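Local coordinates for DUF1780 domain-containing protein (Pseudomonas aeruginosa, PDB 1Y0K) that is of unknown function but belongs to a family of putative endonucleases related to the PD-(D/E)XK nuclease clan, at residues K26-L38 with D59-F71. Sequence-based numbering, arbitrary orientation.
Sequences KWDRERWVCQRFL and DVLFKGAGFEVFF
The indole of Trp27 gives the one direct hydrogen bond between helix 26-38 and the hairpin 59-71: NE1 reaches Asp59 O at 2.9 Å. The acceptor lies at the indole edge, nearly in the ring plane, whereas the N-H meets the carbonyl from above its plane. Beside it, the carboxylates of Glu30 and Asp59 stack with planes 22° apart, Glu30 OE1 standing 3.9 Å from Asp59 OD1. Lys26 probably eases this crowding of like charges, its NZ forming a salt bridge with Glu30 OE2 on the syn lone pair. One water links Lys26 NZ to Asp59 OD1, another joins OD1 to Glu30 OE1, and Asp59 OD2 takes the backbone N-H of Val69 (2.8 Å), which holds the acid in place.

Apolar packing fills the rest. Cys34 SG drops among Val60, Phe67 and Val69, lying 3.6 Å from Phe67 CD2 in an oblique sulfur-aromatic contact. At one end Leu38 CD1 sits squarely over a face of Phe62, 3.6 Å from the ring centroid, while Lys63 CG covers the other face. The Phe37 and Phe67 rings meet obliquely, their planes at 89°. At the other end, Phe71 CZ touches Arg29 CG (3.5 Å), and Val33 CG2 lies against the same ring.

The N-H groups of Asp59 and Val60 both bond to Phe67 O, the mark of a classic beta bulge, and a type I' turn, Phe62 to Ala65, closes the hairpin. A helix packed across a mixed sheet, at 103° to strand 65-71, is consistent with the alpha/beta core of PD-(D/E)XK nucleases.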
# COMPACT_ATOMS: atom_id res chain seq x y z
N LYS A 26 11.57 12.38 1.54
CA LYS A 26 10.25 12.17 0.91
C LYS A 26 10.23 11.21 -0.29
O LYS A 26 9.48 10.21 -0.28
CB LYS A 26 9.58 13.50 0.55
CG LYS A 26 8.16 13.32 0.02
CD LYS A 26 7.49 14.63 -0.36
CE LYS A 26 6.10 14.37 -0.91
NZ LYS A 26 6.15 13.80 -2.29
N TRP A 27 11.01 11.49 -1.33
CA TRP A 27 10.98 10.62 -2.49
C TRP A 27 11.59 9.25 -2.17
O TRP A 27 11.09 8.22 -2.62
CB TRP A 27 11.66 11.23 -3.73
CG TRP A 27 11.25 10.46 -4.97
CD1 TRP A 27 10.06 10.55 -5.64
CD2 TRP A 27 12.02 9.46 -5.65
NE1 TRP A 27 10.05 9.68 -6.70
CE2 TRP A 27 11.24 8.99 -6.73
CE3 TRP A 27 13.30 8.92 -5.45
CZ2 TRP A 27 11.69 8.02 -7.62
CZ3 TRP A 27 13.75 7.94 -6.34
CH2 TRP A 27 12.94 7.50 -7.40
N ASP A 28 12.65 9.25 -1.38
CA ASP A 28 13.27 7.99 -0.95
C ASP A 28 12.26 7.10 -0.20
O ASP A 28 12.20 5.90 -0.43
CB ASP A 28 14.49 8.27 -0.08
CG ASP A 28 15.17 7.00 0.40
OD1 ASP A 28 15.83 6.34 -0.43
OD2 ASP A 28 15.06 6.69 1.60
N ARG A 29 11.47 7.72 0.67
CA ARG A 29 10.40 7.04 1.41
C ARG A 29 9.40 6.40 0.45
O ARG A 29 9.01 5.24 0.63
CB ARG A 29 9.67 8.08 2.27
CG ARG A 29 8.83 7.54 3.40
CD ARG A 29 8.64 8.61 4.47
NE ARG A 29 8.22 9.88 3.89
CZ ARG A 29 8.41 11.07 4.46
NH1 ARG A 29 9.03 11.17 5.64
NH2 ARG A 29 7.97 12.16 3.84
N GLU A 30 8.97 7.16 -0.55
CA GLU A 30 8.00 6.69 -1.54
C GLU A 30 8.58 5.57 -2.40
O GLU A 30 7.90 4.57 -2.65
CB GLU A 30 7.49 7.86 -2.38
CG GLU A 30 6.56 8.77 -1.58
CD GLU A 30 6.55 10.22 -2.04
OE1 GLU A 30 7.23 10.55 -3.04
OE2 GLU A 30 5.88 11.03 -1.37
N ARG A 31 9.83 5.73 -2.83
CA ARG A 31 10.51 4.69 -3.59
C ARG A 31 10.68 3.42 -2.74
O ARG A 31 10.49 2.30 -3.23
CB ARG A 31 11.88 5.18 -4.08
CG ARG A 31 12.45 4.31 -5.19
CD ARG A 31 13.96 4.33 -5.21
NE ARG A 31 14.47 3.78 -3.97
CZ ARG A 31 15.03 4.48 -3.00
NH1 ARG A 31 15.41 3.88 -1.88
NH2 ARG A 31 15.20 5.79 -3.14
N TRP A 32 11.01 3.60 -1.47
CA TRP A 32 11.18 2.48 -0.55
C TRP A 32 9.87 1.68 -0.49
O TRP A 32 9.91 0.46 -0.56
CB TRP A 32 11.60 3.00 0.83
CG TRP A 32 11.68 1.98 1.95
CD1 TRP A 32 12.80 1.31 2.37
CD2 TRP A 32 10.62 1.57 2.82
NE1 TRP A 32 12.49 0.48 3.43
CE2 TRP A 32 11.16 0.63 3.73
CE3 TRP A 32 9.25 1.90 2.92
CZ2 TRP A 32 10.38 0.01 4.72
CZ3 TRP A 32 8.47 1.29 3.91
CH2 TRP A 32 9.04 0.36 4.81
N VAL A 33 8.73 2.36 -0.38
CA VAL A 33 7.43 1.66 -0.36
C VAL A 33 7.24 0.83 -1.64
O VAL A 33 6.84 -0.34 -1.58
CB VAL A 33 6.25 2.64 -0.19
CG1 VAL A 33 4.92 1.93 -0.40
CG2 VAL A 33 6.29 3.28 1.21
N CYS A 34 7.52 1.44 -2.78
CA CYS A 34 7.43 0.74 -4.06
C CYS A 34 8.34 -0.49 -4.08
O CYS A 34 7.92 -1.56 -4.51
CB CYS A 34 7.77 1.68 -5.22
SG CYS A 34 6.55 3.02 -5.41
N GLN A 35 9.57 -0.35 -3.61
CA GLN A 35 10.47 -1.51 -3.58
C GLN A 35 9.93 -2.64 -2.71
O GLN A 35 9.97 -3.80 -3.11
CB GLN A 35 11.87 -1.11 -3.10
CG GLN A 35 12.68 -0.39 -4.16
CD GLN A 35 14.12 -0.19 -3.70
OE1 GLN A 35 14.80 -1.15 -3.33
NE2 GLN A 35 14.57 1.04 -3.72
N ARG A 36 9.43 -2.30 -1.52
CA ARG A 36 8.87 -3.31 -0.60
C ARG A 36 7.70 -4.04 -1.25
O ARG A 36 7.55 -5.26 -1.12
CB ARG A 36 8.43 -2.67 0.73
CG ARG A 36 9.55 -2.00 1.58
CD ARG A 36 10.74 -2.94 1.96
NE ARG A 36 11.69 -3.26 0.89
CZ ARG A 36 12.57 -2.42 0.34
NH1 ARG A 36 13.39 -2.84 -0.62
NH2 ARG A 36 12.62 -1.14 0.70
N PHE A 37 6.86 -3.29 -1.96
CA PHE A 37 5.70 -3.85 -2.66
C PHE A 37 6.13 -4.80 -3.78
O PHE A 37 5.62 -5.92 -3.89
CB PHE A 37 4.85 -2.69 -3.20
CG PHE A 37 3.66 -3.10 -4.02
CD1 PHE A 37 2.64 -3.87 -3.46
CD2 PHE A 37 3.52 -2.64 -5.33
CE1 PHE A 37 1.52 -4.21 -4.21
CE2 PHE A 37 2.41 -2.99 -6.09
CZ PHE A 37 1.40 -3.77 -5.52
N LEU A 38 7.09 -4.37 -4.60
CA LEU A 38 7.58 -5.20 -5.70
C LEU A 38 8.24 -6.48 -5.15
O LEU A 38 8.06 -7.56 -5.71
CB LEU A 38 8.55 -4.42 -6.60
CG LEU A 38 7.93 -3.23 -7.36
CD1 LEU A 38 9.03 -2.44 -8.06
CD2 LEU A 38 6.86 -3.68 -8.35
N ASP A 59 3.91 9.67 -7.91
CA ASP A 59 5.16 9.89 -7.16
C ASP A 59 6.34 9.15 -7.76
O ASP A 59 7.44 9.70 -7.86
CB ASP A 59 5.00 9.47 -5.70
CG ASP A 59 3.94 10.27 -4.97
OD1 ASP A 59 4.00 11.52 -4.99
OD2 ASP A 59 3.04 9.65 -4.37
N VAL A 60 6.10 7.89 -8.13
CA VAL A 60 7.17 7.01 -8.58
C VAL A 60 6.73 6.27 -9.84
O VAL A 60 5.70 5.58 -9.84
CB VAL A 60 7.56 5.98 -7.48
CG1 VAL A 60 8.60 4.99 -7.99
CG2 VAL A 60 8.06 6.70 -6.21
N LEU A 61 7.52 6.42 -10.90
CA LEU A 61 7.31 5.66 -12.13
C LEU A 61 8.11 4.37 -12.10
O LEU A 61 9.28 4.36 -11.73
CB LEU A 61 7.70 6.48 -13.37
CG LEU A 61 7.11 7.90 -13.50
CD1 LEU A 61 7.73 8.64 -14.70
CD2 LEU A 61 5.60 7.87 -13.65
N PHE A 62 7.47 3.27 -12.49
CA PHE A 62 8.16 1.99 -12.63
C PHE A 62 7.50 1.17 -13.72
O PHE A 62 6.36 0.75 -13.57
CB PHE A 62 8.14 1.20 -11.31
CG PHE A 62 8.65 -0.21 -11.44
CD1 PHE A 62 10.02 -0.46 -11.47
CD2 PHE A 62 7.78 -1.28 -11.53
CE1 PHE A 62 10.51 -1.77 -11.61
CE2 PHE A 62 8.26 -2.60 -11.66
CZ PHE A 62 9.62 -2.84 -11.70
N LYS A 63 8.22 0.95 -14.82
CA LYS A 63 7.76 0.07 -15.92
C LYS A 63 6.26 0.19 -16.27
O LYS A 63 5.51 -0.80 -16.27
CB LYS A 63 8.12 -1.38 -15.62
CG LYS A 63 9.60 -1.61 -15.42
CD LYS A 63 9.90 -3.09 -15.19
CE LYS A 63 11.40 -3.30 -15.05
NZ LYS A 63 11.82 -4.72 -15.19
N GLY A 64 5.84 1.41 -16.55
CA GLY A 64 4.47 1.65 -16.96
C GLY A 64 3.53 1.98 -15.80
O GLY A 64 2.46 2.56 -16.03
N ALA A 65 3.91 1.59 -14.58
CA ALA A 65 3.15 1.97 -13.39
C ALA A 65 3.40 3.43 -13.02
O ALA A 65 4.51 3.93 -13.18
CB ALA A 65 3.48 1.06 -12.19
N GLY A 66 2.36 4.09 -12.54
CA GLY A 66 2.47 5.45 -12.02
C GLY A 66 2.05 5.37 -10.57
O GLY A 66 0.89 5.59 -10.23
N PHE A 67 3.00 5.04 -9.70
CA PHE A 67 2.65 4.79 -8.30
C PHE A 67 2.43 6.09 -7.55
O PHE A 67 3.36 6.90 -7.40
CB PHE A 67 3.73 3.97 -7.60
CG PHE A 67 3.72 2.50 -7.94
CD1 PHE A 67 2.57 1.73 -7.78
CD2 PHE A 67 4.88 1.89 -8.38
CE1 PHE A 67 2.57 0.37 -8.08
CE2 PHE A 67 4.90 0.52 -8.67
CZ PHE A 67 3.74 -0.24 -8.53
N GLU A 68 1.20 6.25 -7.06
CA GLU A 68 0.81 7.37 -6.21
C GLU A 68 0.80 6.82 -4.79
O GLU A 68 -0.09 6.05 -4.41
CB GLU A 68 -0.56 7.87 -6.65
CG GLU A 68 -1.25 8.87 -5.73
CD GLU A 68 -0.69 10.26 -5.82
OE1 GLU A 68 0.36 10.46 -6.49
OE2 GLU A 68 -1.32 11.17 -5.22
N VAL A 69 1.82 7.19 -4.02
CA VAL A 69 2.09 6.53 -2.74
C VAL A 69 1.54 7.33 -1.57
O VAL A 69 1.76 8.55 -1.48
CB VAL A 69 3.61 6.32 -2.57
CG1 VAL A 69 3.95 5.75 -1.19
CG2 VAL A 69 4.12 5.38 -3.69
N PHE A 70 0.80 6.67 -0.69
CA PHE A 70 0.33 7.35 0.52
C PHE A 70 0.46 6.45 1.75
O PHE A 70 0.59 5.24 1.62
CB PHE A 70 -1.08 7.91 0.34
CG PHE A 70 -2.16 6.87 0.19
CD1 PHE A 70 -3.03 6.61 1.25
CD2 PHE A 70 -2.33 6.18 -1.02
CE1 PHE A 70 -4.07 5.67 1.11
CE2 PHE A 70 -3.35 5.22 -1.17
CZ PHE A 70 -4.22 4.96 -0.10
N PHE A 71 0.45 7.08 2.92
CA PHE A 71 0.70 6.38 4.18
C PHE A 71 -0.53 6.37 5.06
O PHE A 71 -1.19 7.41 5.24
CB PHE A 71 1.90 6.99 4.90
CG PHE A 71 3.17 6.89 4.12
CD1 PHE A 71 3.47 7.83 3.12
CD2 PHE A 71 4.07 5.85 4.36
CE1 PHE A 71 4.65 7.72 2.36
CE2 PHE A 71 5.24 5.74 3.61
CZ PHE A 71 5.53 6.68 2.61
O HOH W 1 3.52 13.11 -2.91
O HOH W 2 3.30 10.68 -0.60
O HOH W 3 6.57 12.58 -4.67